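Long-range contacts in aromatic-amino-acid:2-oxoglutarate transaminase (Candida albicans, PDB 6HNV), which probably transfers amino groups between aromatic amino acids or 2-aminoadipate and 2-oxo acids, using pyridoxal 5'-phosphate as cofactor: residues 187-192 / 210-215; 219-224 / 263-268. All blocks are in the same frame, centred on the assembly; numbering follows the deposited sequence.

Contact 1 of 2, residues 187-192 / 210-215; sequences EEFTFS and INFDND. With PLP (pyridoxal-5'-phosphate), chain C.
E188 and F189 meet I210 and F212 in a buried loop-to-loop contact at the C-terminal ends of strands 183-187 and 204-208. These are neighbouring parallel strands of the mixed seven-stranded sheet that forms the PLP-binding domain of this aminotransferase family. The first loop carries F191 to the cofactor; the second leaves the edge strand of the sheet. One polar bond crosses the contact. I210 N donates to E188 OE2 at 2.7 Å, and the bond is nearly straight (170°). It meets the carboxylate from above its plane, 41° out of it. CG of E188 sits between the backbone N and the carbonyl carbon (chi1 76°), and the chain beyond is extended, which carries the acid across to the other loop. The other oxygen, OE1, takes a salt bridge from R485 and a hydrogen bond from S482. Beside this bond the contact is apolar. I210 CD1 lies at the edge of the F189 ring and is 4.1 Å from F189 CB. The F189 and F212 rings are almost perpendicular and approach obliquely, CE2 to CE2 at 3.8 Å. F488 packs against both rings, edge-to-face on F189. Two residues after F189, the F191 ring lies over one face of the PLP pyridine, with F191 CE2 3.5 Å from PLP C6. F191 is part of the PLP pocket and also touches the bound 2-oxoadipic acid. The E188 carboxylate is thus held through both oxygens, and the charge of R485 probably favours its ionised form.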
loop_
_atom_site.group_PDB
_atom_site.type_symbol
_atom_site.label_atom_id
_atom_site.label_comp_id
_atom_site.label_asym_id
_atom_site.label_seq_id
_atom_site.Cartn_x
_atom_site.Cartn_y
_atom_site.Cartn_z
ATOM N N GLU A 187 -6.359 -23.987 -6.061
ATOM C CA GLU A 187 -6.991 -24.578 -7.268
ATOM C C GLU A 187 -5.925 -24.632 -8.368
ATOM O O GLU A 187 -5.168 -23.652 -8.511
ATOM C CB GLU A 187 -8.264 -23.808 -7.592
ATOM C CG GLU A 187 -9.344 -24.053 -6.550
ATOM C CD GLU A 187 -10.227 -22.862 -6.250
ATOM O OE1 GLU A 187 -9.900 -21.763 -6.729
ATOM O OE2 GLU A 187 -11.228 -23.032 -5.529
ATOM N N GLU A 188 -5.801 -25.779 -9.037
ATOM C CA GLU A 188 -4.696 -26.094 -9.984
ATOM C C GLU A 188 -4.600 -24.989 -11.042
ATOM O O GLU A 188 -3.450 -24.683 -11.449
ATOM C CB GLU A 188 -4.877 -27.491 -10.589
ATOM C CG GLU A 188 -5.939 -27.590 -11.675
ATOM C CD GLU A 188 -6.081 -28.966 -12.319
ATOM O OE1 GLU A 188 -5.034 -29.613 -12.524
ATOM O OE2 GLU A 188 -7.236 -29.399 -12.613
ATOM N N PHE A 189 -5.744 -24.443 -11.486
ATOM C CA PHE A 189 -5.834 -23.164 -12.239
ATOM C C PHE A 189 -6.309 -22.092 -11.266
ATOM O O PHE A 189 -7.330 -22.339 -10.612
ATOM C CB PHE A 189 -6.762 -23.287 -13.448
ATOM C CG PHE A 189 -6.319 -24.352 -14.415
ATOM C CD1 PHE A 189 -5.365 -24.078 -15.383
ATOM C CD2 PHE A 189 -6.822 -25.640 -14.332
ATOM C CE1 PHE A 189 -4.928 -25.069 -16.254
ATOM C CE2 PHE A 189 -6.385 -26.630 -15.208
ATOM C CZ PHE A 189 -5.432 -26.348 -16.163
ATOM N N THR A 190 -5.575 -20.977 -11.149
ATOM C CA THR A 190 -5.831 -19.915 -10.136
ATOM C C THR A 190 -5.407 -18.517 -10.614
ATOM O O THR A 190 -4.867 -18.363 -11.742
ATOM C CB THR A 190 -5.115 -20.247 -8.823
ATOM O OG1 THR A 190 -5.685 -19.440 -7.786
ATOM C CG2 THR A 190 -3.612 -20.064 -8.907
ATOM N N PHE A 191 -5.699 -17.527 -9.776
ATOM C CA PHE A 191 -5.104 -16.167 -9.823
ATOM C C PHE A 191 -3.615 -16.303 -9.440
ATOM O O PHE A 191 -3.302 -16.371 -8.220
ATOM C CB PHE A 191 -5.937 -15.222 -8.946
ATOM C CG PHE A 191 -5.445 -13.800 -8.829
ATOM C CD1 PHE A 191 -5.497 -12.939 -9.912
ATOM C CD2 PHE A 191 -4.948 -13.314 -7.626
ATOM C CE1 PHE A 191 -5.067 -11.623 -9.796
ATOM C CE2 PHE A 191 -4.501 -12.004 -7.515
ATOM C CZ PHE A 191 -4.570 -11.155 -8.597
ATOM N N SER A 192 -2.744 -16.373 -10.461
ATOM C CA SER A 192 -1.277 -16.648 -10.405
ATOM C C SER A 192 -0.545 -15.804 -9.354
ATOM O O SER A 192 0.358 -16.322 -8.694
ATOM C CB SER A 192 -0.644 -16.418 -11.758
ATOM O OG SER A 192 -1.399 -17.058 -12.755
ATOM N N ILE A 210 -9.272 -29.364 -10.783
ATOM C CA ILE A 210 -10.589 -28.841 -11.239
ATOM C C ILE A 210 -11.240 -29.889 -12.155
ATOM O O ILE A 210 -10.584 -30.360 -13.114
ATOM C CB ILE A 210 -10.454 -27.464 -11.917
ATOM C CG1 ILE A 210 -9.906 -26.416 -10.943
ATOM C CG2 ILE A 210 -11.801 -27.056 -12.510
ATOM C CD1 ILE A 210 -9.883 -25.012 -11.491
ATOM N N ASN A 211 -12.482 -30.251 -11.839
ATOM C CA ASN A 211 -13.441 -30.915 -12.761
ATOM C C ASN A 211 -13.911 -29.896 -13.807
ATOM O O ASN A 211 -14.393 -28.827 -13.408
ATOM C CB ASN A 211 -14.628 -31.471 -11.979
ATOM C CG ASN A 211 -15.663 -32.134 -12.859
ATOM O OD1 ASN A 211 -15.325 -32.843 -13.808
ATOM N ND2 ASN A 211 -16.927 -31.928 -12.529
ATOM N N PHE A 212 -13.784 -30.225 -15.093
ATOM C CA PHE A 212 -14.168 -29.351 -16.235
ATOM C C PHE A 212 -15.555 -29.706 -16.792
ATOM O O PHE A 212 -15.911 -29.151 -17.859
ATOM C CB PHE A 212 -13.066 -29.377 -17.297
ATOM C CG PHE A 212 -11.995 -28.371 -16.989
ATOM C CD1 PHE A 212 -12.140 -27.050 -17.367
ATOM C CD2 PHE A 212 -10.918 -28.714 -16.189
ATOM C CE1 PHE A 212 -11.192 -26.100 -17.018
ATOM C CE2 PHE A 212 -9.965 -27.760 -15.849
ATOM C CZ PHE A 212 -10.100 -26.457 -16.265
ATOM N N ASP A 213 -16.358 -30.513 -16.079
ATOM C CA ASP A 213 -17.743 -30.867 -16.511
ATOM C C ASP A 213 -18.547 -29.559 -16.539
ATOM O O ASP A 213 -18.278 -28.717 -15.638
ATOM C CB ASP A 213 -18.363 -31.929 -15.588
ATOM C CG ASP A 213 -17.806 -33.350 -15.693
ATOM O OD1 ASP A 213 -17.179 -33.678 -16.716
ATOM O OD2 ASP A 213 -18.019 -34.139 -14.748
ATOM N N ASN A 214 -19.441 -29.344 -17.522
ATOM C CA ASN A 214 -20.288 -28.110 -17.585
ATOM C C ASN A 214 -21.076 -28.028 -16.269
ATOM O O ASN A 214 -21.295 -26.936 -15.792
ATOM C CB ASN A 214 -21.245 -28.044 -18.784
ATOM C CG ASN A 214 -20.597 -28.254 -20.134
ATOM O OD1 ASN A 214 -20.574 -29.371 -20.651
ATOM N ND2 ASN A 214 -20.091 -27.188 -20.730
ATOM N N ASP A 215 -21.484 -29.181 -15.749
ATOM C CA ASP A 215 -21.944 -29.488 -14.364
ATOM C C ASP A 215 -21.163 -28.752 -13.260
ATOM O O ASP A 215 -21.807 -28.276 -12.331
ATOM C CB ASP A 215 -21.733 -30.986 -14.084
ATOM C CG ASP A 215 -22.901 -31.624 -13.375
ATOM O OD1 ASP A 215 -23.882 -30.917 -13.211
ATOM O OD2 ASP A 215 -22.823 -32.820 -13.020
HETATM N N1 PLP C . -8.426 -12.166 -7.168
HETATM C C2 PLP C . -9.200 -12.446 -8.219
HETATM C C2A PLP C . -9.871 -13.778 -8.251
HETATM C C3 PLP C . -9.392 -11.505 -9.253
HETATM O O3 PLP C . -10.181 -11.827 -10.285
HETATM C C4 PLP C . -8.753 -10.252 -9.195
HETATM C C4A PLP C . -8.974 -9.259 -10.284
HETATM C C5 PLP C . -7.937 -10.000 -8.076
HETATM C C6 PLP C . -7.802 -10.970 -7.117
HETATM C C5A PLP C . -7.142 -8.744 -7.933
HETATM O O4P PLP C . -7.749 -7.805 -7.009
HETATM P P PLP C . -7.065 -6.374 -6.965
HETATM O O1P PLP C . -7.075 -5.890 -8.392
HETATM O O2P PLP C . -7.956 -5.520 -6.077
HETATM O O3P PLP C . -5.667 -6.661 -6.428
#

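Contact 2 of 2, residues 219-224 / 263-268; sequences IDLTQF and RKKIYD
L221 and F224, on the first turn of helix 221-229, pack against K265 and I266 of helix 260-272. Both helices belong to the alpha/beta domain of the aminotransferase fold, and the contact lies away from the annotated sites. I266 is the main apolar partner. Its CD1 reaches F224 CD2 at 3.4 Å, approaching the ring obliquely, and L221 CD1 at 3.9 Å. I219, just before the helix, adds CG2 at 4.4 Å from the same methyl. CG1 of I266 lies beside the backbone N (chi1 -66°), and the second torsion brings CD1 in among these three residues. The other L221 methyl, CD2, rests against the aliphatic part of K265, 3.3 Å from CD and 3.7 Å from CB. The two side chains cross at about a right angle. D220 is the N-cap of the helix: Q223 N donates to its OD1 at 2.8 Å, on the anti side and tilted out of the carboxylate plane (28°). This capping bond closes the first turn, on which L221 and F224 lie. L221 and F224 also touch L269 one turn further along helix 260-272, and F224 reaches L185 of strand 183-187. No hydrogen bond joins the two segments, so their contact rests on apolar packing. It grades from buried I266 and F224 to exposed K265, where methylenes do the touching. The D220 carboxylate probably also interacts favourably with the dipole at the helix start.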
loop_
_atom_site.group_PDB
_atom_site.type_symbol
_atom_site.label_atom_id
_atom_site.label_comp_id
_atom_site.label_asym_id
_atom_site.label_seq_id
_atom_site.Cartn_x
_atom_site.Cartn_y
_atom_site.Cartn_z
ATOM N N ILE A 219 -13.471 -27.038 -8.127
ATOM C CA ILE A 219 -12.781 -28.077 -7.313
ATOM C C ILE A 219 -13.560 -29.386 -7.510
ATOM O O ILE A 219 -14.767 -29.433 -7.210
ATOM C CB ILE A 219 -12.668 -27.679 -5.821
ATOM C CG1 ILE A 219 -11.635 -26.560 -5.622
ATOM C CG2 ILE A 219 -12.360 -28.901 -4.951
ATOM C CD1 ILE A 219 -11.360 -26.190 -4.173
ATOM N N ASP A 220 -12.895 -30.399 -8.040
ATOM C CA ASP A 220 -13.407 -31.789 -8.076
ATOM C C ASP A 220 -13.414 -32.323 -6.640
ATOM O O ASP A 220 -12.322 -32.557 -6.108
ATOM C CB ASP A 220 -12.533 -32.635 -9.010
ATOM C CG ASP A 220 -13.006 -34.067 -9.047
ATOM O OD1 ASP A 220 -13.041 -34.698 -7.967
ATOM O OD2 ASP A 220 -13.401 -34.511 -10.130
ATOM N N LEU A 221 -14.578 -32.477 -6.009
ATOM C CA LEU A 221 -14.633 -32.764 -4.551
ATOM C C LEU A 221 -14.132 -34.180 -4.285
ATOM O O LEU A 221 -13.573 -34.396 -3.200
ATOM C CB LEU A 221 -16.055 -32.609 -4.019
ATOM C CG LEU A 221 -16.222 -32.978 -2.545
ATOM C CD1 LEU A 221 -15.311 -32.130 -1.669
ATOM C CD2 LEU A 221 -17.669 -32.818 -2.116
ATOM N N THR A 222 -14.364 -35.103 -5.222
ATOM C CA THR A 222 -13.959 -36.532 -5.130
ATOM C C THR A 222 -12.430 -36.611 -5.002
ATOM O O THR A 222 -11.977 -37.304 -4.095
ATOM C CB THR A 222 -14.516 -37.367 -6.303
ATOM O OG1 THR A 222 -15.911 -37.565 -6.073
ATOM C CG2 THR A 222 -13.869 -38.729 -6.458
ATOM N N GLN A 223 -11.660 -35.954 -5.879
ATOM C CA GLN A 223 -10.165 -35.970 -5.833
ATOM C C GLN A 223 -9.657 -35.071 -4.688
ATOM O O GLN A 223 -8.497 -35.238 -4.282
ATOM C CB GLN A 223 -9.546 -35.562 -7.171
ATOM C CG GLN A 223 -9.841 -36.528 -8.315
ATOM C CD GLN A 223 -9.060 -37.819 -8.218
ATOM O OE1 GLN A 223 -7.830 -37.820 -8.134
ATOM N NE2 GLN A 223 -9.777 -38.936 -8.221
ATOM N N PHE A 224 -10.477 -34.154 -4.173
ATOM C CA PHE A 224 -10.118 -33.312 -3.010
ATOM C C PHE A 224 -10.180 -34.166 -1.737
ATOM O O PHE A 224 -9.277 -34.072 -0.874
ATOM C CB PHE A 224 -11.018 -32.082 -2.904
ATOM C CG PHE A 224 -10.560 -31.141 -1.825
ATOM C CD1 PHE A 224 -9.252 -30.705 -1.794
ATOM C CD2 PHE A 224 -11.413 -30.749 -0.810
ATOM C CE1 PHE A 224 -8.816 -29.852 -0.792
ATOM C CE2 PHE A 224 -10.976 -29.902 0.196
ATOM C CZ PHE A 224 -9.679 -29.444 0.197
ATOM N N ARG A 263 -19.951 -26.201 -0.680
ATOM C CA ARG A 263 -19.195 -25.388 0.315
ATOM C C ARG A 263 -19.325 -26.045 1.698
ATOM O O ARG A 263 -18.324 -26.093 2.396
ATOM C CB ARG A 263 -19.695 -23.944 0.330
ATOM C CG ARG A 263 -19.601 -23.233 -1.005
ATOM C CD ARG A 263 -20.554 -22.047 -1.101
ATOM N NE ARG A 263 -20.413 -21.414 -2.414
ATOM C CZ ARG A 263 -19.910 -20.199 -2.664
ATOM N NH1 ARG A 263 -19.529 -19.374 -1.700
ATOM N NH2 ARG A 263 -19.820 -19.798 -3.917
ATOM N N LYS A 264 -20.518 -26.520 2.077
ATOM C CA LYS A 264 -20.758 -27.243 3.355
ATOM C C LYS A 264 -19.806 -28.440 3.409
ATOM O O LYS A 264 -19.190 -28.701 4.481
ATOM C CB LYS A 264 -22.216 -27.692 3.472
ATOM C CG LYS A 264 -23.203 -26.567 3.752
ATOM C CD LYS A 264 -24.669 -26.989 3.735
ATOM C CE LYS A 264 -25.569 -25.984 4.431
ATOM N NZ LYS A 264 -26.985 -26.110 4.010
ATOM N N LYS A 265 -19.651 -29.122 2.279
ATOM C CA LYS A 265 -18.760 -30.302 2.192
ATOM C C LYS A 265 -17.309 -29.835 2.369
ATOM O O LYS A 265 -16.623 -30.450 3.205
ATOM C CB LYS A 265 -19.010 -31.066 0.891
ATOM C CG LYS A 265 -20.307 -31.861 0.868
ATOM C CD LYS A 265 -20.420 -32.761 -0.345
ATOM C CE LYS A 265 -21.830 -33.254 -0.584
ATOM N NZ LYS A 265 -21.881 -34.145 -1.760
ATOM N N ILE A 266 -16.877 -28.786 1.644
ATOM C CA ILE A 266 -15.522 -28.171 1.794
ATOM C C ILE A 266 -15.347 -27.699 3.250
ATOM O O ILE A 266 -14.309 -28.046 3.851
ATOM C CB ILE A 266 -15.248 -27.043 0.760
ATOM C CG1 ILE A 266 -15.186 -27.582 -0.678
ATOM C CG2 ILE A 266 -13.985 -26.243 1.115
ATOM C CD1 ILE A 266 -14.066 -28.550 -0.956
ATOM N N TYR A 267 -16.306 -26.964 3.809
ATOM C CA TYR A 267 -16.191 -26.446 5.193
ATOM C C TYR A 267 -15.985 -27.626 6.141
ATOM O O TYR A 267 -15.089 -27.586 6.981
ATOM C CB TYR A 267 -17.389 -25.612 5.635
ATOM C CG TYR A 267 -17.199 -25.006 7.005
ATOM C CD1 TYR A 267 -16.440 -23.861 7.190
ATOM C CD2 TYR A 267 -17.750 -25.596 8.125
ATOM C CE1 TYR A 267 -16.263 -23.307 8.450
ATOM C CE2 TYR A 267 -17.569 -25.067 9.392
ATOM C CZ TYR A 267 -16.825 -23.916 9.557
ATOM O OH TYR A 267 -16.654 -23.401 10.810
ATOM N N ASP A 268 -16.764 -28.680 5.961
ATOM C CA ASP A 268 -16.710 -29.879 6.828
ATOM C C ASP A 268 -15.332 -30.533 6.717
ATOM O O ASP A 268 -14.881 -31.063 7.743
ATOM C CB ASP A 268 -17.844 -30.855 6.488
ATOM C CG ASP A 268 -19.200 -30.456 7.058
ATOM O OD1 ASP A 268 -19.264 -29.525 7.928
ATOM O OD2 ASP A 268 -20.193 -31.076 6.617
#

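Overall arrangement
The two contacts are neighbours in one domain, with centres 13 Å apart, and they follow each other along the chain. They touch where E187 OE2, an oxygen hydrogen-bonded to T246, packs on I219 CD1 at 3.4 Å, and where the backbone N of N211 packs on D220 CB. The loop after strand 204-208 takes part in contact 1 and then runs into the helix of contact 2. Contact 1 lies at strand ends on the cofactor side and mixes an acid-to-backbone bond with aromatic packing. Contact 2 joins two helices and is apolar across the interface. Contact 1 is mostly buried, whereas contact 2 reaches the surface. Only contact 1 includes a residue that touches PLP.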